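Local coordinates for protein positive phenol-degradative gene regulator (Ralstonia sp. E2, PDB 5FRY) that senses phenols through this N-terminal domain and, as an enhancer-binding transcription activator, probably switches on phenol-degradation genes, at residues 30-35 and 39-44; 54-59 and 141-146; 80-85 and 159-164; 93-98 and 113-118. All coordinates share one frame; numbering follows the deposited sequence.

How the contacts relate
Contact 1 is buried and contact 2 lies at the surface, their centres about 26 Å apart, yet strand 37-43 runs directly into helix 44-58 and both contacts touch the second subunit. Contacts 3 and 4, with centres only about 11 Å apart, are partly buried and joined by the hydroxyl of Tyr161 meeting Met94 O; contact 3 touches the bound dimethylphenol and contact 4 lies close by. Leu81 of contact 3 also packs on Leu34 and Gly35 of contact 1. The chemistry changes with place: a backbone bond and a water in the hairpin, a phenylalanine ring against one valine in contact 2, a lysine reaching a carbonyl in contact 3, and purely aliphatic packing across contact 4.

Contact 1: 30-35 and 39-44; sequences GSIWLG and MILLHT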
# COMPACT_ATOMS: atom_id res chain seq x y z
N GLY A 30 -14.14 -3.92 7.65
CA GLY A 30 -13.29 -4.07 6.48
C GLY A 30 -12.56 -2.76 6.24
O GLY A 30 -12.21 -2.41 5.12
N SER A 31 -12.33 -2.02 7.31
CA SER A 31 -11.71 -0.72 7.15
C SER A 31 -10.61 -0.52 8.19
O SER A 31 -10.53 -1.26 9.17
CB SER A 31 -12.75 0.40 7.26
OG SER A 31 -13.08 0.66 8.61
N ILE A 32 -9.73 0.45 7.91
CA ILE A 32 -8.68 0.88 8.81
C ILE A 32 -8.52 2.38 8.65
O ILE A 32 -8.46 2.87 7.52
CB ILE A 32 -7.33 0.20 8.52
CG1 ILE A 32 -7.45 -1.33 8.54
CG2 ILE A 32 -6.28 0.67 9.52
CD1 ILE A 32 -6.16 -2.00 8.21
N TRP A 33 -8.44 3.11 9.75
CA TRP A 33 -8.34 4.57 9.69
C TRP A 33 -7.20 5.05 10.55
O TRP A 33 -6.97 4.53 11.64
CB TRP A 33 -9.65 5.24 10.12
CG TRP A 33 -10.73 5.09 9.11
CD1 TRP A 33 -11.48 3.98 8.87
CD2 TRP A 33 -11.17 6.09 8.19
NE1 TRP A 33 -12.38 4.23 7.86
CE2 TRP A 33 -12.21 5.52 7.42
CE3 TRP A 33 -10.80 7.41 7.94
CZ2 TRP A 33 -12.87 6.22 6.42
CZ3 TRP A 33 -11.46 8.11 6.95
CH2 TRP A 33 -12.49 7.52 6.20
N LEU A 34 -6.46 6.02 10.04
CA LEU A 34 -5.38 6.65 10.79
C LEU A 34 -5.71 8.12 10.86
O LEU A 34 -5.66 8.81 9.85
CB LEU A 34 -4.03 6.42 10.12
CG LEU A 34 -2.81 7.13 10.70
CD1 LEU A 34 -2.59 6.75 12.15
CD2 LEU A 34 -1.58 6.79 9.89
N GLY A 35 -6.11 8.59 12.04
CA GLY A 35 -6.72 9.90 12.13
C GLY A 35 -7.94 9.87 11.23
O GLY A 35 -8.76 8.98 11.35
N MET A 39 -6.85 3.78 5.56
CA MET A 39 -5.61 3.06 5.21
C MET A 39 -5.92 1.64 4.70
O MET A 39 -6.96 1.07 5.01
CB MET A 39 -4.68 2.96 6.43
CG MET A 39 -4.53 4.25 7.26
SD MET A 39 -3.63 5.54 6.40
CE MET A 39 -1.98 4.91 6.60
N ILE A 40 -4.99 1.07 3.95
CA ILE A 40 -5.00 -0.38 3.75
C ILE A 40 -3.68 -0.96 4.19
O ILE A 40 -2.65 -0.25 4.24
CB ILE A 40 -5.25 -0.81 2.29
CG1 ILE A 40 -4.20 -0.23 1.34
CG2 ILE A 40 -6.65 -0.41 1.83
CD1 ILE A 40 -4.28 -0.87 -0.02
N LEU A 41 -3.70 -2.25 4.53
CA LEU A 41 -2.46 -3.03 4.69
C LEU A 41 -2.11 -3.63 3.35
O LEU A 41 -2.92 -4.36 2.77
CB LEU A 41 -2.63 -4.14 5.73
CG LEU A 41 -2.74 -3.75 7.21
CD1 LEU A 41 -3.43 -4.87 7.99
CD2 LEU A 41 -1.38 -3.42 7.80
N LEU A 42 -0.90 -3.36 2.87
CA LEU A 42 -0.51 -3.83 1.55
C LEU A 42 0.79 -4.60 1.64
O LEU A 42 1.69 -4.17 2.31
CB LEU A 42 -0.35 -2.64 0.58
CG LEU A 42 -0.05 -3.00 -0.87
CD1 LEU A 42 -1.17 -3.81 -1.47
CD2 LEU A 42 0.17 -1.70 -1.67
N HIS A 43 0.87 -5.76 0.99
CA HIS A 43 2.08 -6.60 1.02
C HIS A 43 3.25 -5.86 0.37
O HIS A 43 3.13 -5.35 -0.74
CB HIS A 43 1.83 -7.92 0.30
CG HIS A 43 0.61 -8.64 0.78
ND1 HIS A 43 -0.67 -8.21 0.49
CD2 HIS A 43 0.46 -9.74 1.55
CE1 HIS A 43 -1.55 -9.02 1.05
NE2 HIS A 43 -0.88 -9.96 1.70
N THR A 44 4.38 -5.75 1.05
CA THR A 44 5.50 -5.05 0.44
C THR A 44 5.90 -5.74 -0.85
O THR A 44 6.37 -5.11 -1.76
CB THR A 44 6.70 -4.97 1.38
OG1 THR A 44 7.16 -6.30 1.65
CG2 THR A 44 6.30 -4.30 2.69
O HOH W 1 -9.55 0.73 5.15
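Ile32 and Met39 bring the two backbones together: strands 31-34 and 39-43 approach to 5.8 Å between axes, but their directions differ by 113°, so these segments diverge, with one direct backbone bond between them. In that bond Met39 N donates to Ile32 O at 2.7 Å, almost straight at the hydrogen, with the donor tilted from the carbonyl plane. Next to it a water stands in for the second bond that a regular antiparallel pair would make. It accepts from Ile32 N at 2.8 Å and can donate to Met39 O at 2.6 Å, bridging the strands just where they part.

Among the side chains, Met39 CG sits against Leu34 CB at 3.6 Å. Because the methionine chain bends at both chi2 and chi3 (-69° and -77°), it does not run straight out; SD stays beside Leu34 CB, and CE comes up to Leu34 CD2 at 3.8 Å. Ile32 crosses Met39 at about a right angle, resting CG2 near its CB. The other, extended branch of Ile32 crosses Leu41, again at about a right angle, with CD1 of Ile32 meeting Leu41 CD1 at 4.0 Å.

On its other flank, strand 31-34 pairs with strand 23-26, whose Phe25 touches Ile32. Leu34 packs on Asp78 and Leu81 of helix 60-84. Strand 37-43 forms an antiparallel ladder with a strand of the second subunit, with Leu41 on Leu41 of that subunit, so the sheet continues across the dimer interface.

Contact 2: 54-59 and 141-146; sequences LVDTLG and QMFGVA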
# COMPACT_ATOMS: atom_id res chain seq x y z
N LEU A 54 6.77 -0.88 -13.35
CA LEU A 54 6.88 0.53 -13.67
C LEU A 54 8.28 0.91 -14.14
O LEU A 54 8.44 1.75 -15.02
CB LEU A 54 6.48 1.40 -12.47
CG LEU A 54 4.99 1.43 -12.16
CD1 LEU A 54 4.71 2.43 -11.08
CD2 LEU A 54 4.16 1.73 -13.40
N VAL A 55 9.31 0.28 -13.56
CA VAL A 55 10.67 0.58 -13.98
C VAL A 55 10.90 0.01 -15.38
O VAL A 55 11.19 0.75 -16.32
CB VAL A 55 11.72 -0.00 -13.01
CG1 VAL A 55 13.13 0.15 -13.59
CG2 VAL A 55 11.62 0.67 -11.64
N ASP A 56 10.73 -1.30 -15.48
CA ASP A 56 10.86 -2.04 -16.74
C ASP A 56 10.15 -1.40 -17.93
O ASP A 56 10.63 -1.50 -19.06
CB ASP A 56 10.33 -3.47 -16.56
CG ASP A 56 11.27 -4.34 -15.73
OD1 ASP A 56 12.49 -4.05 -15.71
OD2 ASP A 56 10.79 -5.32 -15.10
N THR A 57 9.01 -0.74 -17.71
CA THR A 57 8.30 -0.16 -18.85
C THR A 57 8.38 1.37 -18.91
O THR A 57 8.28 1.95 -19.99
CB THR A 57 6.81 -0.56 -18.87
OG1 THR A 57 6.69 -1.98 -18.98
CG2 THR A 57 6.08 0.12 -20.02
N LEU A 58 8.57 2.02 -17.77
CA LEU A 58 8.64 3.48 -17.75
C LEU A 58 10.07 3.98 -17.54
O LEU A 58 10.37 5.13 -17.82
CB LEU A 58 7.74 4.07 -16.66
CG LEU A 58 6.28 3.63 -16.52
CD1 LEU A 58 5.66 4.18 -15.24
CD2 LEU A 58 5.45 4.04 -17.73
N GLY A 59 10.93 3.11 -17.03
CA GLY A 59 12.31 3.48 -16.74
C GLY A 59 12.49 3.92 -15.30
O GLY A 59 11.55 4.42 -14.68
N GLN A 141 15.52 -6.95 -3.60
CA GLN A 141 15.00 -8.26 -3.98
C GLN A 141 14.42 -8.26 -5.40
O GLN A 141 14.34 -9.30 -6.03
CB GLN A 141 13.95 -8.71 -2.98
CG GLN A 141 14.54 -8.99 -1.60
CD GLN A 141 13.55 -9.66 -0.67
OE1 GLN A 141 12.40 -9.24 -0.55
NE2 GLN A 141 14.00 -10.73 0.01
N MET A 142 14.06 -7.09 -5.90
CA MET A 142 13.50 -6.99 -7.25
C MET A 142 14.56 -6.70 -8.33
O MET A 142 14.38 -7.10 -9.48
CB MET A 142 12.42 -5.91 -7.32
CG MET A 142 11.21 -6.14 -6.41
SD MET A 142 10.39 -7.73 -6.64
CE MET A 142 9.70 -7.57 -8.30
N PHE A 143 15.64 -6.01 -7.96
CA PHE A 143 16.60 -5.49 -8.93
C PHE A 143 18.06 -5.78 -8.55
O PHE A 143 18.97 -5.49 -9.32
CB PHE A 143 16.46 -3.96 -9.09
CG PHE A 143 15.13 -3.50 -9.63
CD1 PHE A 143 14.84 -3.58 -10.98
CD2 PHE A 143 14.17 -2.96 -8.77
CE1 PHE A 143 13.61 -3.14 -11.48
CE2 PHE A 143 12.95 -2.52 -9.26
CZ PHE A 143 12.67 -2.61 -10.61
N GLY A 144 18.27 -6.32 -7.35
CA GLY A 144 19.62 -6.43 -6.83
C GLY A 144 20.06 -5.10 -6.24
O GLY A 144 19.27 -4.17 -6.16
N VAL A 145 21.32 -5.02 -5.83
CA VAL A 145 21.87 -3.77 -5.30
C VAL A 145 21.81 -2.67 -6.37
O VAL A 145 22.04 -2.94 -7.55
CB VAL A 145 23.33 -3.94 -4.81
CG1 VAL A 145 23.92 -2.61 -4.36
CG2 VAL A 145 23.40 -4.97 -3.69
N ALA A 146 21.50 -1.44 -5.96
CA ALA A 146 21.34 -0.33 -6.90
C ALA A 146 22.52 0.63 -6.88
O ALA A 146 23.22 0.76 -5.88
CB ALA A 146 20.04 0.42 -6.62
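The ring of Phe143 meets Val55 and Asp56 with its far end. Near the ring plane, at the edge, lies Asp56 OD1, 4.5 Å from Phe143 CE1. Val55 approaches obliquely, neither squarely over a face nor at the edge, and the imidazole of His139 also meets the ring, with the two planes inclined by about 30°.

The hydrophobic part is small and concentrated on one carbon. Phe143 CZ lies 3.6 Å from Val55 CG2 and 3.7 Å from Val55 CB, while Phe143 CE1 is 3.9 Å from Val55 CG1. Both methyls of the valine lie on one side of the ring plane, CG2 nearest CZ and CG1 nearest CE1. The side chains come from opposite directions, and the backbones stay well apart: the nearest CA atoms, those of Val55 and Phe143, are 9.9 Å from each other. The exposed Asp56 adds only its carboxylate, which, beside the slightly positive ring hydrogens, would probably make a weakly favourable electrostatic contact.

Both segments include a helix terminus. Gly144, with positive phi, follows Phe143 and turns the chain out of the helical path; Gly59 does the same after Leu58. The side chain of Phe143 lies about 13 Å from the zinc ion.

Leu54 packs on Leu54, and Leu58 on Leu58, of the second subunit. Within the chain, this surface contact joins the end of helix 44-58 to that of helix 134-143. Phe143 also touches Arg51 on helix 44-58, and Val55 packs on Ala63 of helix 60-84.

Contact 3: 80-85 and 159-164; sequences ELAKTM and TGYTSA. With ERH (3,4-dimethylphenol), chain D.
Ala82 meets Tyr161 where helix 60-84 packs against helix 152-166, a helix pair that brings the N-terminal family region up to the V4R part of this sensory domain. The tight side is here. Ala82 CB touches Tyr161 OH at 3.4 Å and lies obliquely to the ring. With CG anti to the backbone N (chi1 179°), the tyrosine reaches from helix 152-166 to helix 60-84, and its hydroxyl is hydrogen-bonded to Met94 O.

The root of the same side chain lines the ligand pocket. Methyl carbon C09 of 3,4-dimethylphenol comes obliquely to the ring, 3.3 Å from Tyr161 CD1 and equally near Tyr161 CB. Thr162 OG1 sits 3.7 Å from that methyl carbon C09; it is held by Tyr172 OH and Ala158 O, which leaves it a neighbour, not a polar partner, of the methyl. Tyr161 thus links the phenol site to helix 60-84.

Toward solvent the packing gives way to a single polar reach. Ala164 points its CB toward residues 80-85, staying 4.7 Å from Lys83 NZ at the nearest, and packs on Ala79 of the same helix. The exposed Lys83, its chain extended beyond CG, stretches to the backbone carbonyl of Ala164. Lys83 CE lies 3.3 Å from Ala164 O, and at the tip Lys83 NZ donates to Ala164 O at 3.1 Å, standing 55° out of the carbonyl plane and so not on a lone pair.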
# COMPACT_ATOMS: atom_id res chain seq x y z
N GLU A 80 -1.15 16.62 8.60
CA GLU A 80 -2.47 17.17 8.96
C GLU A 80 -2.96 16.55 10.25
O GLU A 80 -3.59 17.23 11.07
CB GLU A 80 -3.50 16.93 7.85
CG GLU A 80 -3.19 17.67 6.56
CD GLU A 80 -4.09 17.23 5.42
OE1 GLU A 80 -4.97 16.35 5.63
OE2 GLU A 80 -3.91 17.75 4.29
N LEU A 81 -2.68 15.26 10.42
CA LEU A 81 -3.05 14.57 11.64
C LEU A 81 -2.23 15.12 12.82
O LEU A 81 -2.77 15.33 13.90
CB LEU A 81 -2.85 13.05 11.48
CG LEU A 81 -2.98 12.19 12.74
CD1 LEU A 81 -4.32 12.46 13.41
CD2 LEU A 81 -2.83 10.71 12.44
N ALA A 82 -0.95 15.39 12.59
CA ALA A 82 -0.07 15.85 13.65
C ALA A 82 -0.45 17.25 14.10
O ALA A 82 -0.38 17.58 15.28
CB ALA A 82 1.39 15.81 13.20
N LYS A 83 -0.85 18.08 13.15
CA LYS A 83 -1.23 19.46 13.46
C LYS A 83 -2.47 19.51 14.37
O LYS A 83 -2.69 20.52 15.03
CB LYS A 83 -1.49 20.25 12.18
CG LYS A 83 -0.25 20.82 11.48
CD LYS A 83 -0.61 21.04 10.03
CE LYS A 83 0.51 21.62 9.20
NZ LYS A 83 -0.08 22.25 7.96
N THR A 84 -3.25 18.43 14.39
CA THR A 84 -4.41 18.35 15.26
C THR A 84 -3.97 18.27 16.72
O THR A 84 -4.42 19.05 17.56
CB THR A 84 -5.28 17.12 14.93
OG1 THR A 84 -4.44 15.98 14.72
CG2 THR A 84 -6.10 17.38 13.68
N MET A 85 -3.08 17.33 17.01
CA MET A 85 -2.52 17.17 18.35
C MET A 85 -1.27 18.03 18.49
O MET A 85 -0.15 17.54 18.35
CB MET A 85 -2.19 15.71 18.63
CG MET A 85 -1.24 15.08 17.63
SD MET A 85 -1.57 13.33 17.35
CE MET A 85 -2.63 13.40 15.91
N THR A 159 9.86 14.58 2.86
CA THR A 159 9.70 15.88 2.22
C THR A 159 8.30 16.46 2.45
O THR A 159 8.15 17.61 2.91
CB THR A 159 9.99 15.75 0.71
OG1 THR A 159 11.34 15.27 0.54
CG2 THR A 159 9.83 17.07 0.00
N GLY A 160 7.29 15.64 2.17
CA GLY A 160 5.90 16.08 2.17
C GLY A 160 5.45 16.48 3.56
O GLY A 160 4.88 17.55 3.74
N TYR A 161 5.76 15.63 4.53
CA TYR A 161 5.41 15.86 5.92
C TYR A 161 6.09 17.11 6.45
O TYR A 161 5.44 17.98 6.99
CB TYR A 161 5.80 14.65 6.78
CG TYR A 161 5.49 14.85 8.26
CD1 TYR A 161 6.34 15.58 9.08
CD2 TYR A 161 4.34 14.31 8.83
CE1 TYR A 161 6.06 15.78 10.43
CE2 TYR A 161 4.06 14.48 10.17
CZ TYR A 161 4.92 15.22 10.96
OH TYR A 161 4.63 15.38 12.30
N THR A 162 7.41 17.18 6.29
CA THR A 162 8.16 18.32 6.84
C THR A 162 7.72 19.59 6.16
O THR A 162 7.54 20.63 6.80
CB THR A 162 9.66 18.14 6.66
OG1 THR A 162 10.03 16.81 7.08
CG2 THR A 162 10.45 19.22 7.46
N SER A 163 7.56 19.52 4.85
CA SER A 163 7.09 20.69 4.10
C SER A 163 5.73 21.18 4.58
O SER A 163 5.54 22.38 4.72
CB SER A 163 7.04 20.39 2.61
OG SER A 163 8.36 20.25 2.10
N ALA A 164 4.80 20.26 4.83
CA ALA A 164 3.45 20.70 5.23
C ALA A 164 3.48 21.30 6.62
O ALA A 164 2.80 22.31 6.92
CB ALA A 164 2.49 19.53 5.15
O01 ERH D . 10.56 8.89 7.76
C02 ERH D . 12.18 12.13 8.85
C03 ERH D . 9.83 12.55 8.19
C04 ERH D . 11.18 13.01 8.70
C05 ERH D . 11.96 10.67 8.52
C06 ERH D . 9.63 11.25 7.90
C07 ERH D . 10.76 10.25 8.07
C08 ERH D . 13.53 12.59 9.36
C09 ERH D . 8.70 13.54 8.02

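Contact 4: 93-98 and 113-118; sequences GMLEMG and LTVDIN
Beside Leu95, the residue that faces Val115 and Ile117, the carbonyl oxygen Met94 O is gripped twice: by the hydroxyl of Tyr161 from helix 152-166 and by Met97 N at 3.2 Å. Gly98 N to Leu95 O follows at 2.9 Å, where the chain passes from one short helix to the next. Leu95 lies over strand 109-118, an outer strand of the four-stranded antiparallel sheet. The contact is thus helix-on-sheet packing, with no hydrogen bond across it.

Alternation along the strand chooses the partners. Val115 and Ile117 both direct their CB toward the helical segment, while Asp116 between them lies well away from it. Leu95 settles against the pair and uses different parts of itself for each. Its CD1 meets Val115 CG1 tip to tip at 4.1 Å. Ile117 instead stretches its longer branch, anti at both chi1 and chi2 (-171° and -163°), up to the base of the leucine.

Both neighbouring elements close around this patch. Tyr124 of strand 123-131 touches Leu95 and Ile117, and Leu165 and Met166 of helix 152-166 pack on Leu95 and Ile117 respectively. Val115 leans on Phe128, a residue of the phenol pocket. Leu113 and Thr114 both face Glu127 in a classic beta bulge at the start of segment 113-118.

Leu95 probably backs the pocket: its CD2 lies 5.2 Å from the methyl carbon C09 of 3,4-dimethylphenol, while Leu95 CB takes Ile117 CD1 at 4.0 Å.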
# COMPACT_ATOMS: atom_id res chain seq x y z
N GLY A 93 8.61 18.36 18.88
CA GLY A 93 7.58 17.39 19.19
C GLY A 93 6.67 17.20 18.00
O GLY A 93 6.24 16.08 17.70
N MET A 94 6.38 18.30 17.32
CA MET A 94 5.58 18.26 16.10
C MET A 94 6.30 17.48 15.00
O MET A 94 5.73 16.58 14.38
CB MET A 94 5.27 19.68 15.62
CG MET A 94 4.51 20.53 16.62
SD MET A 94 2.95 19.76 17.11
CE MET A 94 2.25 19.34 15.51
N LEU A 95 7.54 17.86 14.75
CA LEU A 95 8.38 17.20 13.76
C LEU A 95 8.47 15.71 14.04
O LEU A 95 8.30 14.88 13.14
CB LEU A 95 9.77 17.84 13.74
CG LEU A 95 10.85 17.33 12.79
CD1 LEU A 95 11.46 16.01 13.28
CD2 LEU A 95 10.32 17.18 11.38
N GLU A 96 8.71 15.38 15.31
CA GLU A 96 8.98 14.01 15.72
C GLU A 96 7.80 13.07 15.48
O GLU A 96 7.94 11.85 15.56
CB GLU A 96 9.37 13.97 17.21
CG GLU A 96 9.70 12.56 17.71
CD GLU A 96 10.34 12.54 19.10
OE1 GLU A 96 9.73 13.10 20.04
OE2 GLU A 96 11.44 11.96 19.24
N MET A 97 6.63 13.64 15.18
CA MET A 97 5.47 12.81 14.91
C MET A 97 5.61 12.16 13.53
O MET A 97 5.14 11.04 13.33
CB MET A 97 4.18 13.62 15.04
CG MET A 97 3.69 13.75 16.48
SD MET A 97 2.22 14.81 16.73
CE MET A 97 2.92 16.41 16.38
N GLY A 98 6.26 12.86 12.61
CA GLY A 98 6.60 12.33 11.30
C GLY A 98 7.26 10.96 11.39
O GLY A 98 6.66 9.95 11.01
N LEU A 113 18.65 12.13 14.18
CA LEU A 113 20.06 12.20 14.55
C LEU A 113 20.36 13.57 15.15
O LEU A 113 20.57 13.71 16.36
CB LEU A 113 20.96 11.90 13.34
CG LEU A 113 22.44 11.58 13.56
CD1 LEU A 113 22.62 10.43 14.55
CD2 LEU A 113 23.13 11.25 12.24
N THR A 114 20.34 14.60 14.31
CA THR A 114 20.26 15.97 14.83
C THR A 114 19.17 16.71 14.06
O THR A 114 19.02 16.54 12.85
CB THR A 114 21.62 16.71 14.73
OG1 THR A 114 21.50 18.00 15.36
CG2 THR A 114 22.06 16.89 13.29
N VAL A 115 18.37 17.51 14.77
CA VAL A 115 17.32 18.27 14.11
C VAL A 115 17.17 19.66 14.71
O VAL A 115 16.85 19.81 15.89
CB VAL A 115 15.95 17.55 14.19
CG1 VAL A 115 14.97 18.17 13.20
CG2 VAL A 115 16.11 16.08 13.92
N ASP A 116 17.40 20.68 13.88
CA ASP A 116 17.16 22.07 14.26
C ASP A 116 15.93 22.55 13.52
O ASP A 116 15.90 22.52 12.29
CB ASP A 116 18.35 22.97 13.92
CG ASP A 116 19.48 22.87 14.92
OD1 ASP A 116 19.22 22.56 16.11
OD2 ASP A 116 20.64 23.12 14.52
N ILE A 117 14.91 22.97 14.25
CA ILE A 117 13.67 23.39 13.61
C ILE A 117 13.02 24.55 14.36
O ILE A 117 12.86 24.51 15.58
CB ILE A 117 12.68 22.19 13.49
CG1 ILE A 117 11.47 22.56 12.63
CG2 ILE A 117 12.26 21.68 14.86
CD1 ILE A 117 10.28 21.64 12.77
N ASN A 118 12.72 25.62 13.62
CA ASN A 118 11.80 26.66 14.07
C ASN A 118 10.83 27.00 12.96
O ASN A 118 11.24 27.50 11.90
CB ASN A 118 12.55 27.93 14.51
CG ASN A 118 11.63 28.91 15.25
OD1 ASN A 118 10.80 29.58 14.64
ND2 ASN A 118 11.76 28.96 16.57